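Local coordinates for putative uncharacterized protein tcp24 (PDB 4Q38) that is an acyltransferase that binds acyl-CoA and a teicoplanin-derived aminosugar, and probably transfers long fatty acyl chains onto the glycopeptide antibiotic, at residues 19-24 with 83-88; 136-141 with 146-151; 162-167 with 297-302; 252-257 with 275-280. One frame throughout, in Å; residues are numbered along the deposited sequence. Where two conformers were deposited one is given.

The four contacts run from helical packing at the N-terminal end of the chain to the coenzyme A site. Contacts 1 and 2 lie among the N-terminal helices, their centres about 32 Å apart. Contact 1 is far from the annotated sites, whereas in contact 2 the H141 side chain lies about 12 Å from that of S197, which binds N-acetyl-D-glucosamine in a crystal structure of this protein, though that sugar is not bound to this chain here. Contact 3 joins the N-terminal helices to the GNAT-like domain, with the R299 side chain about 6 Å from the bound decanoyl aminosugar. Contact 4 is nested in the chain loop that contact 3 closes. Both touch coenzyme A, and their nearest atoms are about 4 Å apart.

Contact 1 of 4, residues 19-24 with 83-88; sequences ETVRIA and DPALWW
One face of the W88 indole carries the CG2 methyl of V21, which sits 3.5 Å above the ring plane and is displaced toward the rim. The methyl lies 4.0 Å from the centroid of the six-membered ring, 29° off its normal, which makes this a CH-pi contact. The two side chains cross at about a right angle. V21 straddles the ring carbon CE3 of W88, with CG2 at 3.6 Å and CG1 at 3.7 Å. CG1 stands anti to the backbone N (chi1 173°), and from there it also reaches the carbonyl O of A85 at 3.8 Å. The fold here is plain helix-on-helix packing: helix 18-25 crosses the start of helix 84-98 at -117°, with the axes of the short segments 9.2 Å apart. Further along, two alanines meet, the CB atoms of A24 and A85 lying 3.9 Å apart. Helix 32-41 adds L35 and D39 against W88, and R92 makes a cation-pi contact with the same indole. On the side of helix 18-25 turned from the contact, the R22 guanidinium takes the E19 carboxylate at its edge, NE and NH2 each bonding one oxygen side-on in a salt bridge.

Contact 2 of 4, residues 136-141 with 146-151; sequences AVRRFH and IPDEVG
R138 reaches D148 by folding its chain twice, at chi2 and chi3 (-66° each), so that the guanidinium is carried forward along its own helix, toward the C-terminal end and the helix that follows. NH2 then makes a salt bridge of 2.7 Å to OD1 of D148. The carboxylate oxygen lies near the guanidinium plane, but the nitrogen comes from above the carboxylate plane, the two flat groups being 79° apart. NH1 has two partners: it donates to ND1 of H141 at 3.2 Å, close to both planes, and to a water. That water passes its own hydrogens to OD1 of D148 and to the carbonyl O of I146, the latter at 2.6 Å. The motif is two consecutive helices, 125-143 and 148-155, joined by a short turn. Across the turn the backbone N of I146 bonds to O of H141 at 2.9 Å, while CG1 of I146 packs on that same oxygen at 3.2 Å. The bare CA of G151 comes within 3.6 Å of ND1 of H141 and 3.7 Å of NH1 of R138, a close approach that its lack of a side chain allows. I146 also rests on F234 and H238 of helix 221-238, and W152 meets R138 in a cation-pi contact.

Contact 3 of 4, residues 162-167 with 297-302; sequences VAIHRR and VFRYNG. With COA (coenzyme A), chain D.
R167 and R299 converge on one carboxylate, that of E214: NH2 of R167 forms a salt bridge with one of its oxygens and NH2 of R299 with the other. Held this way, the two guanidinium groups lie close, NH1 of R167 being 3.6 Å from NE of R299. R167 approaches at the edge of the R299 group, with the planes 59° apart, and its NH1 also touches the R299 aliphatic carbon CG at 3.5 Å. I164 comes from another direction. Its CD1 lies over a face of the R299 guanidinium, offset toward the rim and 3.4 Å from NH2, while CG2 packs on the R299 CD at 3.8 Å. R299 is the first residue beyond helix 290-298 and takes positive phi (48°). A bend at chi2 (-62°) follows, and NH1 at the far end forms a salt bridge with E295. The contact thus joins helix 157-169 of the N-terminal part to the GNAT-like domain, next to the cofactor: the pantetheine carbon C7P lies obliquely off the R299 guanidinium, and O of V297 is 3.3 Å from N1A of the adenine. E214, bridging both arginines, and E295, holding the far end of R299, probably balance the two positive charges and so let the guanidinium groups sit this close; apolar packing of I164 on R299, together with a salt-bridge link through E214, joins the two parts beside coenzyme A.

Contact 4 of 4, residues 252-257 with 275-280; sequences WMLDPQ and WTLTDS. With COA (coenzyme A), chain D.
L254 and W275 make the buried half of this contact, while L277 and P256 make a half that is partly exposed. In the buried half, CD2 of L254 lies 3.8 Å from CG of W275, an off-centre CH-pi contact 4.2 Å from the centroid of the five-membered ring, and the two side chains cross at about a right angle. CD1 of L254 reaches CE3 of the same indole at 4.0 Å. Toward the partly exposed side, CD1 of L277 meets both CG of P256 and the carbonyl O of L254 at 3.7 Å, while its CD2 meets CB of L254 at 4.0 Å. D255 turns away and forms an Asx turn, its OD1 accepting from the backbone N of Q257. The bound decanoyl aminosugar touches L254 and W275, so the buried half of the contact also lines its pocket. W252 faces coenzyme A instead: with CG set between the backbone N and the carbonyl carbon (chi1 64°), its NE1 donates to the pantetheine O5P at 3.1 Å. Segment 252-257 follows strand 246-251, and segment 275-280 supplies an edge strand of the sheet, 276-277, antiparallel to strand 331-336, with helices 290-298 and 313-323 packed on W252.

Contact 1 of 4, residues 19-24 with 83-88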
# COMPACT_ATOMS: atom_id res chain seq x y z
N GLU A 19 17.70 20.44 8.73
CA GLU A 19 16.89 21.45 9.42
C GLU A 19 16.28 22.48 8.47
O GLU A 19 15.13 22.87 8.65
CB GLU A 19 17.69 22.15 10.53
CG GLU A 19 17.60 21.46 11.88
CD GLU A 19 16.16 21.34 12.38
OE1 GLU A 19 15.55 22.37 12.74
OE2 GLU A 19 15.65 20.20 12.42
N THR A 20 17.05 22.90 7.47
CA THR A 20 16.59 23.85 6.46
C THR A 20 15.49 23.22 5.59
O THR A 20 14.47 23.85 5.32
CB THR A 20 17.76 24.38 5.60
OG1 THR A 20 18.74 24.98 6.45
CG2 THR A 20 17.29 25.43 4.59
N VAL A 21 15.72 21.97 5.18
CA VAL A 21 14.71 21.19 4.46
C VAL A 21 13.44 21.08 5.30
O VAL A 21 12.35 21.42 4.82
CB VAL A 21 15.26 19.79 4.08
CG1 VAL A 21 14.17 18.92 3.47
CG2 VAL A 21 16.42 19.92 3.11
N ARG A 22 13.58 20.65 6.55
CA ARG A 22 12.44 20.47 7.45
C ARG A 22 11.59 21.74 7.56
O ARG A 22 10.37 21.69 7.44
CB ARG A 22 12.90 20.04 8.85
CG ARG A 22 11.77 19.57 9.74
CD ARG A 22 12.24 19.28 11.16
NE ARG A 22 12.72 20.48 11.85
CZ ARG A 22 11.93 21.42 12.37
NH1 ARG A 22 10.61 21.33 12.30
NH2 ARG A 22 12.48 22.47 12.98
N ILE A 23 12.27 22.87 7.77
CA ILE A 23 11.61 24.16 7.97
C ILE A 23 10.97 24.66 6.67
O ILE A 23 9.82 25.09 6.67
CB ILE A 23 12.59 25.20 8.59
CG1 ILE A 23 12.91 24.81 10.04
CG2 ILE A 23 12.01 26.61 8.54
CD1 ILE A 23 14.17 25.43 10.61
N ALA A 24 11.70 24.56 5.56
CA ALA A 24 11.18 24.95 4.24
C ALA A 24 9.91 24.20 3.87
O ALA A 24 8.95 24.80 3.37
CB ALA A 24 12.24 24.73 3.16
N ASP A 83 12.72 23.96 -6.70
CA ASP A 83 12.23 23.16 -5.57
C ASP A 83 13.38 22.43 -4.87
O ASP A 83 13.36 21.20 -4.79
CB ASP A 83 11.21 22.12 -6.08
CG ASP A 83 10.09 22.74 -6.89
OD1 ASP A 83 9.22 23.40 -6.29
OD2 ASP A 83 10.08 22.55 -8.12
N PRO A 84 14.38 23.19 -4.36
CA PRO A 84 15.58 22.52 -3.83
C PRO A 84 15.36 21.64 -2.61
O PRO A 84 15.97 20.57 -2.52
CB PRO A 84 16.52 23.69 -3.49
CG PRO A 84 15.62 24.87 -3.29
CD PRO A 84 14.49 24.66 -4.26
N ALA A 85 14.51 22.08 -1.68
CA ALA A 85 14.25 21.31 -0.46
C ALA A 85 13.49 20.04 -0.82
O ALA A 85 13.85 18.95 -0.36
CB ALA A 85 13.46 22.14 0.54
N LEU A 86 12.47 20.18 -1.66
CA LEU A 86 11.70 19.03 -2.12
C LEU A 86 12.58 18.04 -2.88
O LEU A 86 12.48 16.83 -2.69
CB LEU A 86 10.51 19.49 -2.96
CG LEU A 86 9.41 18.45 -3.16
CD1 LEU A 86 8.05 19.12 -3.22
CD2 LEU A 86 9.66 17.62 -4.41
N TRP A 87 13.46 18.56 -3.74
CA TRP A 87 14.35 17.72 -4.53
C TRP A 87 15.34 16.97 -3.67
O TRP A 87 15.58 15.78 -3.89
CB TRP A 87 15.08 18.51 -5.62
CG TRP A 87 15.54 17.60 -6.74
CD1 TRP A 87 16.78 16.97 -6.87
CD2 TRP A 87 14.76 17.14 -7.90
NE1 TRP A 87 16.82 16.19 -8.00
CE2 TRP A 87 15.64 16.25 -8.66
CE3 TRP A 87 13.46 17.38 -8.36
CZ2 TRP A 87 15.23 15.64 -9.85
CZ3 TRP A 87 13.06 16.76 -9.56
CH2 TRP A 87 13.92 15.91 -10.28
N TRP A 88 15.91 17.66 -2.68
CA TRP A 88 16.81 17.06 -1.71
C TRP A 88 16.18 15.83 -1.09
O TRP A 88 16.80 14.76 -1.01
CB TRP A 88 17.15 18.08 -0.62
CG TRP A 88 18.14 17.63 0.43
CD1 TRP A 88 19.52 17.84 0.45
CD2 TRP A 88 17.85 16.92 1.70
NE1 TRP A 88 20.08 17.32 1.58
CE2 TRP A 88 19.15 16.75 2.37
CE3 TRP A 88 16.70 16.42 2.31
CZ2 TRP A 88 19.26 16.10 3.60
CZ3 TRP A 88 16.82 15.77 3.55
CH2 TRP A 88 18.07 15.62 4.18

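Contact 2 of 4, residues 136-141 with 146-151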
# COMPACT_ATOMS: atom_id res chain seq x y z
N ALA A 136 14.52 1.21 -11.01
CA ALA A 136 15.21 0.33 -10.06
C ALA A 136 14.42 -0.97 -9.76
O ALA A 136 14.98 -2.07 -9.82
CB ALA A 136 15.50 1.07 -8.76
N VAL A 137 13.14 -0.85 -9.44
CA VAL A 137 12.38 -2.06 -9.10
C VAL A 137 12.18 -2.94 -10.33
O VAL A 137 12.20 -4.17 -10.22
CB VAL A 137 11.05 -1.78 -8.33
CG1 VAL A 137 10.00 -1.10 -9.21
CG2 VAL A 137 10.51 -3.08 -7.72
N ARG A 138 12.01 -2.33 -11.51
CA ARG A 138 11.87 -3.11 -12.74
C ARG A 138 13.15 -3.89 -13.06
O ARG A 138 13.08 -5.01 -13.58
CB ARG A 138 11.47 -2.21 -13.93
CG ARG A 138 10.04 -1.68 -13.89
CD ARG A 138 9.01 -2.79 -14.02
NE ARG A 138 9.05 -3.45 -15.33
CZ ARG A 138 8.92 -4.76 -15.52
NH1 ARG A 138 8.75 -5.60 -14.49
NH2 ARG A 138 8.97 -5.25 -16.75
N ARG A 139 14.31 -3.31 -12.74
CA ARG A 139 15.59 -4.02 -12.89
C ARG A 139 15.65 -5.21 -11.94
O ARG A 139 16.11 -6.29 -12.31
CB ARG A 139 16.78 -3.10 -12.65
CG ARG A 139 17.02 -2.09 -13.77
CD ARG A 139 18.40 -1.44 -13.67
NE ARG A 139 18.56 -0.57 -12.49
CZ ARG A 139 18.17 0.70 -12.42
NH1 ARG A 139 17.57 1.30 -13.45
NH2 ARG A 139 18.37 1.39 -11.30
N PHE A 140 15.17 -5.01 -10.71
CA PHE A 140 15.09 -6.09 -9.73
C PHE A 140 14.16 -7.21 -10.21
O PHE A 140 14.53 -8.39 -10.13
CB PHE A 140 14.68 -5.57 -8.34
CG PHE A 140 14.65 -6.64 -7.28
CD1 PHE A 140 15.83 -7.19 -6.77
CD2 PHE A 140 13.43 -7.09 -6.76
CE1 PHE A 140 15.80 -8.17 -5.79
CE2 PHE A 140 13.39 -8.07 -5.78
CZ PHE A 140 14.58 -8.61 -5.29
N HIS A 141 12.97 -6.85 -10.71
CA HIS A 141 12.05 -7.82 -11.33
C HIS A 141 12.73 -8.66 -12.39
O HIS A 141 12.60 -9.90 -12.42
CB HIS A 141 10.82 -7.14 -11.95
CG HIS A 141 9.86 -6.52 -10.95
ND1 HIS A 141 8.95 -5.59 -11.29
CD2 HIS A 141 9.72 -6.71 -9.57
CE1 HIS A 141 8.24 -5.22 -10.21
NE2 HIS A 141 8.72 -5.90 -9.14
N ILE A 146 11.08 -12.29 -12.94
CA ILE A 146 9.64 -12.02 -12.81
C ILE A 146 9.09 -11.64 -14.20
O ILE A 146 9.63 -10.75 -14.85
CB ILE A 146 9.37 -10.83 -11.86
CG1 ILE A 146 10.17 -10.95 -10.54
CG2 ILE A 146 7.87 -10.63 -11.63
CD1 ILE A 146 9.71 -12.02 -9.60
N PRO A 147 8.00 -12.30 -14.65
CA PRO A 147 7.39 -11.88 -15.92
C PRO A 147 6.98 -10.40 -15.91
O PRO A 147 6.50 -9.89 -14.88
CB PRO A 147 6.15 -12.76 -16.03
CG PRO A 147 6.44 -13.95 -15.18
CD PRO A 147 7.27 -13.42 -14.04
N ASP A 148 7.16 -9.74 -17.05
CA ASP A 148 6.83 -8.32 -17.18
C ASP A 148 5.38 -8.01 -16.79
O ASP A 148 5.12 -6.99 -16.17
CB ASP A 148 7.08 -7.82 -18.60
CG ASP A 148 8.55 -7.73 -18.95
OD1 ASP A 148 9.40 -7.61 -18.03
OD2 ASP A 148 8.86 -7.76 -20.16
N GLU A 149 4.46 -8.89 -17.16
CA GLU A 149 3.03 -8.65 -16.89
C GLU A 149 2.75 -8.65 -15.39
O GLU A 149 1.89 -7.91 -14.92
CB GLU A 149 2.13 -9.66 -17.61
CG GLU A 149 2.22 -11.09 -17.08
CD GLU A 149 1.62 -12.12 -18.02
OE1 GLU A 149 2.39 -12.86 -18.69
OE2 GLU A 149 0.37 -12.18 -18.09
N VAL A 150 3.48 -9.49 -14.65
CA VAL A 150 3.32 -9.58 -13.19
C VAL A 150 3.90 -8.32 -12.56
O VAL A 150 3.29 -7.72 -11.68
CB VAL A 150 3.96 -10.86 -12.61
CG1 VAL A 150 3.93 -10.84 -11.09
CG2 VAL A 150 3.24 -12.10 -13.13
N GLY A 151 5.09 -7.92 -13.02
CA GLY A 151 5.75 -6.71 -12.54
C GLY A 151 4.85 -5.49 -12.69
O GLY A 151 4.65 -4.73 -11.74
O HOH W 1 9.98 -8.18 -15.37

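Contact 3 of 4, residues 162-167 with 297-302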
# COMPACT_ATOMS: atom_id res chain seq x y z
N VAL A 162 -3.68 6.49 -5.68
CA VAL A 162 -3.93 7.86 -6.11
C VAL A 162 -5.45 8.15 -6.13
O VAL A 162 -5.91 9.13 -5.55
CB VAL A 162 -3.27 8.14 -7.48
CG1 VAL A 162 -3.63 9.53 -7.98
CG2 VAL A 162 -1.76 8.01 -7.36
N ALA A 163 -6.22 7.27 -6.78
CA ALA A 163 -7.69 7.40 -6.84
C ALA A 163 -8.32 7.45 -5.45
O ALA A 163 -9.22 8.27 -5.19
CB ALA A 163 -8.31 6.28 -7.65
N ILE A 164 -7.84 6.59 -4.55
CA ILE A 164 -8.29 6.58 -3.15
C ILE A 164 -8.04 7.92 -2.47
O ILE A 164 -8.91 8.41 -1.75
CB ILE A 164 -7.62 5.43 -2.35
CG1 ILE A 164 -8.29 4.08 -2.70
CG2 ILE A 164 -7.65 5.70 -0.85
CD1 ILE A 164 -7.43 2.87 -2.36
N HIS A 165 -6.87 8.51 -2.66
CA HIS A 165 -6.60 9.81 -2.05
C HIS A 165 -7.67 10.81 -2.41
O HIS A 165 -8.21 11.50 -1.54
CB HIS A 165 -5.22 10.35 -2.41
CG HIS A 165 -4.89 11.66 -1.72
ND1 HIS A 165 -5.43 12.83 -2.10
CD2 HIS A 165 -4.07 11.93 -0.63
CE1 HIS A 165 -4.98 13.81 -1.30
NE2 HIS A 165 -4.14 13.27 -0.41
N ARG A 166 -8.00 10.87 -3.70
CA ARG A 166 -8.95 11.86 -4.20
C ARG A 166 -10.37 11.59 -3.70
O ARG A 166 -11.09 12.52 -3.35
CB ARG A 166 -8.92 11.92 -5.73
CG ARG A 166 -9.84 12.97 -6.34
CD ARG A 166 -9.70 13.04 -7.85
NE ARG A 166 -8.37 13.49 -8.26
CZ ARG A 166 -8.02 14.76 -8.46
NH1 ARG A 166 -8.90 15.74 -8.28
NH2 ARG A 166 -6.78 15.05 -8.84
N ARG A 167 -10.76 10.32 -3.66
CA ARG A 167 -12.08 9.95 -3.11
C ARG A 167 -12.17 10.36 -1.64
O ARG A 167 -13.18 10.91 -1.19
CB ARG A 167 -12.34 8.44 -3.27
CG ARG A 167 -13.71 7.95 -2.80
CD ARG A 167 -13.73 6.44 -2.60
NE ARG A 167 -13.05 5.73 -3.68
CZ ARG A 167 -12.48 4.52 -3.58
NH1 ARG A 167 -12.49 3.85 -2.44
NH2 ARG A 167 -11.89 3.99 -4.64
N VAL A 297 -14.19 0.21 4.16
CA VAL A 297 -15.57 0.22 3.71
C VAL A 297 -16.00 1.60 3.21
O VAL A 297 -16.77 1.70 2.26
CB VAL A 297 -16.55 -0.33 4.79
CG1 VAL A 297 -17.99 -0.19 4.35
CG2 VAL A 297 -16.24 -1.80 5.06
N PHE A 298 -15.51 2.66 3.86
CA PHE A 298 -15.95 4.02 3.55
C PHE A 298 -14.84 5.01 3.19
O PHE A 298 -15.14 6.16 2.83
CB PHE A 298 -16.70 4.63 4.74
CG PHE A 298 -17.88 3.83 5.20
CD1 PHE A 298 -19.07 3.83 4.48
CD2 PHE A 298 -17.82 3.11 6.40
CE1 PHE A 298 -20.18 3.11 4.93
CE2 PHE A 298 -18.92 2.38 6.84
CZ PHE A 298 -20.10 2.39 6.11
N ARG A 299 -13.58 4.60 3.31
CA ARG A 299 -12.44 5.54 3.27
C ARG A 299 -12.75 6.69 4.22
O ARG A 299 -12.74 7.87 3.82
CB ARG A 299 -12.15 6.05 1.85
CG ARG A 299 -11.79 4.97 0.84
CD ARG A 299 -10.52 4.21 1.20
NE ARG A 299 -10.39 3.00 0.39
CZ ARG A 299 -9.42 2.11 0.51
NH1 ARG A 299 -8.47 2.28 1.42
NH2 ARG A 299 -9.40 1.04 -0.28
N TYR A 300 -13.03 6.33 5.46
CA TYR A 300 -13.56 7.24 6.46
C TYR A 300 -12.62 8.41 6.73
O TYR A 300 -11.43 8.21 6.97
CB TYR A 300 -13.83 6.48 7.76
CG TYR A 300 -14.55 7.29 8.81
CD1 TYR A 300 -15.85 7.76 8.59
CD2 TYR A 300 -13.94 7.57 10.03
CE1 TYR A 300 -16.51 8.49 9.55
CE2 TYR A 300 -14.60 8.31 11.00
CZ TYR A 300 -15.88 8.77 10.75
OH TYR A 300 -16.55 9.51 11.71
N ASN A 301 -13.17 9.61 6.68
CA ASN A 301 -12.42 10.82 7.00
C ASN A 301 -13.19 11.70 7.99
O ASN A 301 -13.32 12.91 7.80
CB ASN A 301 -12.07 11.58 5.72
CG ASN A 301 -11.08 12.71 5.96
OD1 ASN A 301 -11.19 13.77 5.33
ND2 ASN A 301 -10.13 12.50 6.86
N GLY A 302 -13.70 11.08 9.05
CA GLY A 302 -14.27 11.81 10.18
C GLY A 302 -15.71 12.28 10.04
O GLY A 302 -16.18 13.04 10.88
N1A COA D . -17.35 -1.20 0.70
C2A COA D . -18.70 -1.21 0.58
N3A COA D . -19.42 -2.33 0.36
C4A COA D . -18.80 -3.53 0.25
C5A COA D . -17.33 -3.60 0.36
C6A COA D . -16.61 -2.33 0.60
N6A COA D . -15.26 -2.28 0.74
N7A COA D . -17.00 -4.90 0.21
C8A COA D . -18.14 -5.59 0.02
N9A COA D . -19.21 -4.78 0.03
C1B COA D . -20.63 -5.17 -0.13
C2B COA D . -20.90 -5.98 -1.39
O2B COA D . -21.18 -5.13 -2.49
C3B COA D . -22.08 -6.83 -0.96
O3B COA D . -23.25 -6.01 -0.96
P3B COA D . -24.76 -6.59 -1.06
O7A COA D . -24.86 -7.01 -2.50
O8A COA D . -25.58 -5.41 -0.63
O9A COA D . -24.82 -7.74 -0.08
C4B COA D . -21.74 -7.15 0.49
O4B COA D . -20.98 -6.03 0.96
C5B COA D . -20.96 -8.46 0.69
O5B COA D . -19.69 -8.37 0.03
P1A COA D . -18.73 -9.63 -0.18
O1A COA D . -19.22 -10.52 -1.30
O2A COA D . -18.49 -10.23 1.18
O3A COA D . -17.35 -8.92 -0.65
P2A COA D . -16.94 -8.53 -2.15
O4A COA D . -16.28 -9.71 -2.81
O5A COA D . -18.09 -7.87 -2.87
O6A COA D . -15.85 -7.38 -1.85
CBP COA D . -13.53 -6.71 -1.42
CCP COA D . -14.65 -7.70 -1.15
CDP COA D . -12.36 -7.16 -0.56
CEP COA D . -13.16 -6.78 -2.89
CAP COA D . -13.97 -5.27 -1.04
OAP COA D . -14.44 -5.25 0.31
C9P COA D . -12.93 -4.18 -1.18
O9P COA D . -12.64 -3.74 -2.29
N8P COA D . -12.38 -3.70 -0.06
C7P COA D . -11.26 -2.78 -0.07
C6P COA D . -9.93 -3.53 0.02
C5P COA D . -9.80 -4.25 1.35
O5P COA D . -10.63 -4.09 2.23
N4P COA D . -8.75 -5.07 1.47
C3P COA D . -8.36 -5.65 2.75
C2P COA D . -7.62 -4.67 3.65
S1P COA D . -7.17 -5.47 5.23

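Contact 4 of 4, residues 252-257 with 275-280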
# COMPACT_ATOMS: atom_id res chain seq x y z
N TRP A 252 -9.83 -6.79 8.91
CA TRP A 252 -11.22 -6.64 9.34
C TRP A 252 -12.09 -7.75 8.77
O TRP A 252 -13.12 -8.11 9.36
CB TRP A 252 -11.74 -5.28 8.92
CG TRP A 252 -11.79 -5.08 7.42
CD1 TRP A 252 -10.79 -4.54 6.60
CD2 TRP A 252 -12.88 -5.42 6.51
NE1 TRP A 252 -11.19 -4.53 5.29
CE2 TRP A 252 -12.43 -5.04 5.16
CE3 TRP A 252 -14.15 -6.00 6.67
CZ2 TRP A 252 -13.23 -5.22 4.04
CZ3 TRP A 252 -14.93 -6.18 5.53
CH2 TRP A 252 -14.48 -5.80 4.25
N MET A 253 -11.67 -8.30 7.61
CA MET A 253 -12.41 -9.33 6.86
C MET A 253 -12.55 -10.64 7.59
O MET A 253 -13.46 -11.43 7.31
CB MET A 253 -11.68 -9.67 5.56
CG MET A 253 -11.95 -8.78 4.37
SD MET A 253 -11.00 -9.50 3.03
CE MET A 253 -10.47 -8.02 2.20
N LEU A 254 -11.60 -10.91 8.47
CA LEU A 254 -11.54 -12.17 9.18
C LEU A 254 -12.33 -12.12 10.48
O LEU A 254 -12.35 -13.10 11.21
CB LEU A 254 -10.09 -12.57 9.43
CG LEU A 254 -9.35 -13.09 8.19
CD1 LEU A 254 -7.88 -13.34 8.51
CD2 LEU A 254 -10.02 -14.36 7.65
N ASP A 255 -12.95 -10.98 10.79
CA ASP A 255 -13.75 -10.82 12.01
C ASP A 255 -15.03 -11.65 11.92
O ASP A 255 -15.91 -11.34 11.13
CB ASP A 255 -14.10 -9.35 12.22
CG ASP A 255 -14.76 -9.08 13.58
OD1 ASP A 255 -15.20 -10.03 14.26
OD2 ASP A 255 -14.81 -7.90 13.96
N PRO A 256 -15.14 -12.70 12.74
CA PRO A 256 -16.34 -13.56 12.70
C PRO A 256 -17.64 -12.83 13.06
O PRO A 256 -18.72 -13.34 12.79
CB PRO A 256 -16.05 -14.65 13.74
CG PRO A 256 -14.58 -14.58 13.99
CD PRO A 256 -14.19 -13.14 13.79
N GLN A 257 -17.54 -11.64 13.64
CA GLN A 257 -18.73 -10.83 13.91
C GLN A 257 -19.51 -10.44 12.66
O GLN A 257 -20.68 -10.10 12.75
CB GLN A 257 -18.37 -9.57 14.68
CG GLN A 257 -17.90 -9.81 16.10
CD GLN A 257 -17.50 -8.50 16.77
OE1 GLN A 257 -16.58 -7.82 16.32
NE2 GLN A 257 -18.21 -8.14 17.83
N TRP A 275 -10.24 -20.23 6.55
CA TRP A 275 -9.17 -19.69 7.38
C TRP A 275 -9.16 -20.22 8.78
O TRP A 275 -10.22 -20.49 9.35
CB TRP A 275 -9.22 -18.16 7.39
CG TRP A 275 -8.75 -17.62 6.07
CD1 TRP A 275 -9.41 -17.68 4.84
CD2 TRP A 275 -7.48 -16.93 5.79
NE1 TRP A 275 -8.65 -17.11 3.85
CE2 TRP A 275 -7.48 -16.64 4.35
CE3 TRP A 275 -6.38 -16.55 6.56
CZ2 TRP A 275 -6.43 -15.97 3.74
CZ3 TRP A 275 -5.32 -15.89 5.93
CH2 TRP A 275 -5.35 -15.61 4.55
N THR A 276 -7.97 -20.39 9.34
CA THR A 276 -7.80 -20.77 10.75
C THR A 276 -7.30 -19.55 11.50
O THR A 276 -6.18 -19.09 11.26
CB THR A 276 -6.79 -21.91 10.90
OG1 THR A 276 -7.19 -23.02 10.08
CG2 THR A 276 -6.71 -22.38 12.36
N LEU A 277 -8.13 -19.01 12.39
CA LEU A 277 -7.78 -17.81 13.14
C LEU A 277 -6.82 -18.18 14.26
O LEU A 277 -7.01 -19.20 14.92
CB LEU A 277 -9.02 -17.11 13.70
CG LEU A 277 -10.06 -16.66 12.66
CD1 LEU A 277 -11.17 -15.89 13.37
CD2 LEU A 277 -9.42 -15.83 11.56
N THR A 278 -5.79 -17.36 14.46
CA THR A 278 -4.72 -17.71 15.40
C THR A 278 -4.62 -16.77 16.59
O THR A 278 -3.95 -17.07 17.57
CB THR A 278 -3.34 -17.78 14.69
OG1 THR A 278 -3.12 -16.56 13.96
CG2 THR A 278 -3.29 -18.95 13.74
N ASP A 279 -5.27 -15.61 16.50
CA ASP A 279 -5.33 -14.69 17.63
C ASP A 279 -6.50 -15.04 18.55
O ASP A 279 -7.46 -15.72 18.15
CB ASP A 279 -5.39 -13.21 17.18
CG ASP A 279 -6.55 -12.91 16.23
OD1 ASP A 279 -7.15 -13.85 15.67
OD2 ASP A 279 -6.87 -11.72 16.03
N SER A 280 -6.40 -14.59 19.80
CA SER A 280 -7.45 -14.77 20.79
C SER A 280 -8.67 -13.96 20.41
O SER A 280 -8.55 -12.90 19.77
CB SER A 280 -6.94 -14.30 22.14
OG SER A 280 -5.78 -15.04 22.49
N1A COA D . -17.35 -1.20 0.70
C2A COA D . -18.70 -1.21 0.58
N3A COA D . -19.42 -2.33 0.36
C4A COA D . -18.80 -3.53 0.25
C5A COA D . -17.33 -3.60 0.36
C6A COA D . -16.61 -2.33 0.60
N6A COA D . -15.26 -2.28 0.74
N7A COA D . -17.00 -4.90 0.21
C8A COA D . -18.14 -5.59 0.02
N9A COA D . -19.21 -4.78 0.03
C1B COA D . -20.63 -5.17 -0.13
C2B COA D . -20.90 -5.98 -1.39
O2B COA D . -21.18 -5.13 -2.49
C3B COA D . -22.08 -6.83 -0.96
O3B COA D . -23.25 -6.01 -0.96
P3B COA D . -24.76 -6.59 -1.06
O7A COA D . -24.86 -7.01 -2.50
O8A COA D . -25.58 -5.41 -0.63
O9A COA D . -24.82 -7.74 -0.08
C4B COA D . -21.74 -7.15 0.49
O4B COA D . -20.98 -6.03 0.96
C5B COA D . -20.96 -8.46 0.69
O5B COA D . -19.69 -8.37 0.03
P1A COA D . -18.73 -9.63 -0.18
O1A COA D . -19.22 -10.52 -1.30
O2A COA D . -18.49 -10.23 1.18
O3A COA D . -17.35 -8.92 -0.65
P2A COA D . -16.94 -8.53 -2.15
O4A COA D . -16.28 -9.71 -2.81
O5A COA D . -18.09 -7.87 -2.87
O6A COA D . -15.85 -7.38 -1.85
CBP COA D . -13.53 -6.71 -1.42
CCP COA D . -14.65 -7.70 -1.15
CDP COA D . -12.36 -7.16 -0.56
CEP COA D . -13.16 -6.78 -2.89
CAP COA D . -13.97 -5.27 -1.04
OAP COA D . -14.44 -5.25 0.31
C9P COA D . -12.93 -4.18 -1.18
O9P COA D . -12.64 -3.74 -2.29
N8P COA D . -12.38 -3.70 -0.06
C7P COA D . -11.26 -2.78 -0.07
C6P COA D . -9.93 -3.53 0.02
C5P COA D . -9.80 -4.25 1.35
O5P COA D . -10.63 -4.09 2.23
N4P COA D . -8.75 -5.07 1.47
C3P COA D . -8.36 -5.65 2.75
C2P COA D . -7.62 -4.67 3.65
S1P COA D . -7.17 -5.47 5.23